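Local coordinates for polyphenol oxidase, chloroplastic (Malus domestica, PDB 6ELV), which catalyses the oxidation of mono- and o-diphenols to o-diquinones, the part modelled here being its calcium-bound C-terminal domain, at residues E52-D57 against V62-Y67; V125-K130 against V134-I139. All blocks are in the same frame, centred on the assembly; numbering follows the deposited sequence.

Contact 1 of 2, residues E52-D57 against V62-Y67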
# COMPACT_ATOMS: atom_id res chain seq x y z
N GLU A 52 7.32 -0.76 -1.30
CA GLU A 52 8.77 -0.84 -1.41
C GLU A 52 9.40 0.53 -1.55
O GLU A 52 8.75 1.50 -1.97
CB GLU A 52 9.17 -1.68 -2.63
N GLY A 53 10.69 0.60 -1.23
CA GLY A 53 11.45 1.80 -1.50
C GLY A 53 10.94 3.02 -0.75
O GLY A 53 10.95 4.13 -1.30
N ILE A 54 10.48 2.82 0.48
CA ILE A 54 10.05 3.93 1.33
C ILE A 54 11.29 4.68 1.79
O ILE A 54 12.14 4.10 2.48
CB ILE A 54 9.25 3.40 2.52
CG1 ILE A 54 8.03 2.61 2.07
CG2 ILE A 54 8.87 4.53 3.47
CD1 ILE A 54 7.35 1.89 3.22
N GLU A 55 11.41 5.95 1.42
CA GLU A 55 12.65 6.67 1.66
C GLU A 55 12.37 8.06 2.21
O GLU A 55 11.49 8.77 1.71
CB GLU A 55 13.47 6.76 0.39
CG GLU A 55 14.85 7.26 0.62
CD GLU A 55 15.65 7.24 -0.65
OE1 GLU A 55 15.72 6.17 -1.28
OE2 GLU A 55 16.16 8.31 -1.03
N PHE A 56 13.15 8.45 3.21
CA PHE A 56 12.92 9.71 3.92
C PHE A 56 14.16 10.01 4.75
O PHE A 56 15.00 9.14 4.99
CB PHE A 56 11.69 9.62 4.84
CG PHE A 56 11.73 8.45 5.78
CD1 PHE A 56 11.30 7.19 5.38
CD2 PHE A 56 12.27 8.59 7.05
CE1 PHE A 56 11.38 6.12 6.24
CE2 PHE A 56 12.34 7.52 7.92
CZ PHE A 56 11.90 6.29 7.50
N ASP A 57 14.26 11.26 5.19
CA ASP A 57 15.33 11.66 6.10
C ASP A 57 15.01 11.16 7.50
O ASP A 57 13.90 11.38 8.00
CB ASP A 57 15.46 13.19 6.14
CG ASP A 57 16.16 13.77 4.92
OD1 ASP A 57 16.52 13.04 3.98
OD2 ASP A 57 16.34 15.00 4.91
N VAL A 62 7.86 10.45 10.23
CA VAL A 62 7.05 10.07 9.07
C VAL A 62 5.91 9.18 9.53
O VAL A 62 6.11 8.25 10.32
CB VAL A 62 7.89 9.38 7.99
CG1 VAL A 62 6.99 8.80 6.89
CG2 VAL A 62 8.89 10.35 7.40
N LYS A 63 4.72 9.47 9.02
CA LYS A 63 3.60 8.56 9.17
C LYS A 63 2.73 8.65 7.94
O LYS A 63 2.39 9.75 7.49
CB LYS A 63 2.76 8.91 10.39
CG LYS A 63 1.57 7.98 10.58
CD LYS A 63 0.99 8.15 11.96
CE LYS A 63 0.20 6.94 12.40
NZ LYS A 63 -1.13 6.95 11.81
N PHE A 64 2.35 7.49 7.41
CA PHE A 64 1.29 7.41 6.42
C PHE A 64 0.47 6.16 6.69
O PHE A 64 0.98 5.15 7.18
CB PHE A 64 1.80 7.48 4.96
CG PHE A 64 2.65 6.31 4.51
CD1 PHE A 64 2.07 5.15 4.02
CD2 PHE A 64 4.03 6.42 4.48
CE1 PHE A 64 2.85 4.10 3.56
CE2 PHE A 64 4.83 5.38 4.03
CZ PHE A 64 4.24 4.22 3.57
N ASP A 65 -0.81 6.26 6.36
CA ASP A 65 -1.76 5.18 6.57
C ASP A 65 -2.14 4.56 5.23
O ASP A 65 -2.12 5.23 4.19
CB ASP A 65 -3.00 5.68 7.33
CG ASP A 65 -2.66 6.26 8.69
OD1 ASP A 65 -1.64 5.88 9.31
OD2 ASP A 65 -3.45 7.10 9.17
N VAL A 66 -2.48 3.28 5.27
CA VAL A 66 -2.76 2.50 4.07
C VAL A 66 -4.16 1.93 4.17
O VAL A 66 -4.50 1.30 5.18
CB VAL A 66 -1.74 1.37 3.89
CG1 VAL A 66 -1.98 0.62 2.58
CG2 VAL A 66 -0.32 1.91 3.96
N TYR A 67 -4.95 2.12 3.11
CA TYR A 67 -6.30 1.60 3.01
C TYR A 67 -6.46 0.81 1.72
O TYR A 67 -5.72 1.03 0.75
CB TYR A 67 -7.35 2.73 3.04
CG TYR A 67 -7.40 3.49 4.34
CD1 TYR A 67 -6.40 4.40 4.68
CD2 TYR A 67 -8.44 3.29 5.24
CE1 TYR A 67 -6.45 5.09 5.88
CE2 TYR A 67 -8.49 3.98 6.43
CZ TYR A 67 -7.49 4.87 6.75
OH TYR A 67 -7.54 5.55 7.95
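Strand residues 52-57 and 62-67 run in roughly opposite directions, closest at Phe-56 and Val-62 with CA atoms 7.8 Å apart, and no hydrogen bond joins the two backbones. From that end the segments diverge, and side chains alone bridge the gap. Val-62 CG2 rests against the root of the Phe-56 side chain, lying 3.8 Å from Phe-56 CG and about as close to CD2, and meeting the ring obliquely. This methyl stands beside the Val-62 backbone N, whereas CG1 is anti to that N (chi1 171°). Phe-56 CG sits between its own N and carbonyl carbon, a torsion that turns the ring so that Val-62 CG2 reaches CB as well as CG and CD2. Further along, Ile-54 and Phe-64 approach from opposite directions: Ile-54 CD1 comes to the ring edge, in plane, 3.9 Å from Phe-64 CZ, and Ile-54 CG2 lies 4.2 Å from Phe-64 CE2. All four side chains are buried. The two strands belong to different sheets of a beta sandwich, 48-57 to an antiparallel sheet and 62-70 to a mixed one, so the contact is core packing between facing sheets, just beyond the short loop that connects the strands. Gly-53 and Ile-54 form a G1 beta bulge opposite Thr-102, with the glycine at a positive phi of 62°. Phe-87 meets the Phe-64 ring with planes about 25° apart, and Leu-104 and Val-134 pack on Ile-54. On the other side of strand 62-70, Lys-63 NZ makes a salt bridge to Asp-65 OD1 at 2.8 Å, where the oxygen accepts through its syn lone pair. Asp-65 OD1 also hydrogen-bonds Ser-86 OG, so two groups grip one carboxylate oxygen.

Contact 2 of 2, residues V125-K130 against V134-I139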
# COMPACT_ATOMS: atom_id res chain seq x y z
N VAL A 125 -5.39 0.55 -3.67
CA VAL A 125 -4.63 0.88 -2.47
C VAL A 125 -4.55 2.39 -2.37
O VAL A 125 -4.16 3.06 -3.34
CB VAL A 125 -3.22 0.26 -2.52
CG1 VAL A 125 -2.41 0.67 -1.29
CG2 VAL A 125 -3.34 -1.28 -2.57
N THR A 126 -4.89 2.92 -1.20
CA THR A 126 -4.83 4.34 -0.92
C THR A 126 -3.75 4.59 0.13
O THR A 126 -3.72 3.91 1.16
CB THR A 126 -6.20 4.83 -0.40
OG1 THR A 126 -7.19 4.62 -1.41
CG2 THR A 126 -6.19 6.31 -0.08
N LEU A 127 -2.88 5.56 -0.14
CA LEU A 127 -1.84 5.98 0.79
C LEU A 127 -2.19 7.37 1.28
O LEU A 127 -2.40 8.28 0.46
CB LEU A 127 -0.47 5.97 0.11
CG LEU A 127 -0.04 4.66 -0.55
CD1 LEU A 127 1.36 4.82 -1.10
CD2 LEU A 127 -0.10 3.51 0.42
N VAL A 128 -2.24 7.55 2.59
CA VAL A 128 -2.71 8.78 3.22
C VAL A 128 -1.57 9.34 4.05
O VAL A 128 -1.31 8.87 5.16
CB VAL A 128 -3.93 8.52 4.11
CG1 VAL A 128 -4.47 9.82 4.65
CG2 VAL A 128 -5.02 7.72 3.36
N PRO A 129 -0.86 10.36 3.56
CA PRO A 129 0.22 10.93 4.36
C PRO A 129 -0.37 11.70 5.54
O PRO A 129 -1.37 12.41 5.41
CB PRO A 129 0.95 11.85 3.38
CG PRO A 129 -0.11 12.27 2.42
CD PRO A 129 -1.01 11.04 2.26
N LYS A 130 0.27 11.53 6.69
CA LYS A 130 -0.11 12.24 7.91
C LYS A 130 0.94 13.25 8.34
O LYS A 130 0.59 14.36 8.72
CB LYS A 130 -0.39 11.24 9.04
CG LYS A 130 -1.48 10.23 8.71
CD LYS A 130 -2.80 10.91 8.41
CE LYS A 130 -3.39 11.55 9.65
NZ LYS A 130 -4.83 11.89 9.46
N VAL A 134 8.04 11.89 2.34
CA VAL A 134 8.42 10.51 2.10
C VAL A 134 8.23 10.18 0.63
O VAL A 134 7.28 10.65 -0.01
CB VAL A 134 7.64 9.56 3.05
CG1 VAL A 134 6.15 9.58 2.76
CG2 VAL A 134 8.18 8.14 2.96
N LYS A 135 9.15 9.38 0.10
CA LYS A 135 9.06 8.80 -1.23
C LYS A 135 8.58 7.36 -1.10
O LYS A 135 9.00 6.63 -0.19
CB LYS A 135 10.43 8.81 -1.92
CG LYS A 135 10.52 7.93 -3.17
CD LYS A 135 11.94 7.78 -3.68
CE LYS A 135 12.18 6.43 -4.32
NZ LYS A 135 12.49 5.34 -3.34
N ILE A 136 7.70 6.96 -2.01
CA ILE A 136 7.22 5.59 -2.12
C ILE A 136 7.77 5.03 -3.43
O ILE A 136 7.49 5.58 -4.50
CB ILE A 136 5.68 5.54 -2.12
CG1 ILE A 136 5.08 6.31 -0.94
CG2 ILE A 136 5.22 4.09 -2.18
CD1 ILE A 136 5.42 5.72 0.41
N GLY A 137 8.54 3.95 -3.35
CA GLY A 137 9.21 3.39 -4.51
C GLY A 137 8.31 2.57 -5.42
O GLY A 137 8.48 2.62 -6.64
N GLY A 138 7.39 1.80 -4.85
CA GLY A 138 6.50 0.96 -5.64
C GLY A 138 5.56 0.21 -4.72
O GLY A 138 5.71 0.23 -3.50
N ILE A 139 4.56 -0.42 -5.33
CA ILE A 139 3.56 -1.18 -4.59
C ILE A 139 3.23 -2.45 -5.37
O ILE A 139 2.99 -2.40 -6.58
CB ILE A 139 2.26 -0.37 -4.33
CG1 ILE A 139 2.52 1.00 -3.69
CG2 ILE A 139 1.32 -1.14 -3.45
CD1 ILE A 139 1.23 1.78 -3.38
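Lys-135 NZ hydrogen-bonds Gly-53 O and forms a long, weak ion pair with Glu-55 OE1, tying segment 134-139 to strand 48-57, while in the same segment Ile-136 turns the other way to meet Leu-127, and Ile-139 to meet Leu-127 and Val-125. Leu-127 CD1 touches both isoleucines. At the end of a chain extended at chi2 (-177°), it reaches tip to tip to Ile-139 CD1 at 3.8 Å. The same methyl lies 4.0 Å from Ile-136 CG1 and 4.1 Å from Ile-136 CG2. Ile-139 is extended too (chi2 -178°), which carries its CD1 across to Leu-127 and, more loosely, to within 4.3 Å of Val-125 CG1; Ile-136, folded at chi2 (-64°), offers CG1 and CG2 instead of a long arm. Two isoleucines three positions apart can both face inward because Gly-137 and Gly-138 form a classic beta bulge opposite Glu-52, which shifts the alternation of the strand. No hydrogen bond crosses between the segments; the contact is wholly apolar. Around it, Leu-21 packs on Leu-127 and Phe-17 on Ile-139, both from loops; strand 25-30 adds Val-29 against Val-125 and Ile-139, strand 48-57 adds Leu-49 and Ile-51, and strand 62-70 supplies Val-66 and Phe-64.

Along the chain, contact 1 closes before contact 2 opens, and their centres lie 6 Å apart. Each brings a strand of the mixed sheet against a strand of the antiparallel sheet. Strands 62-70 and 122-131 are antiparallel neighbours in the mixed sheet, joined by a probable hydrogen bond from Val-128 N to Asp-65 O (2.8 Å). Strands 48-57 and 135-142 are likewise neighbours in the other sheet, where Gly-137 N probably bonds Glu-52 O, also at 2.8 Å. Backbone bonding thus links the contacts within each sheet, and apolar side chains join the sheets across the interior, making one continuous core for this C-terminal domain; the calcium ion lies about 14 Å from the Val-125 side chain.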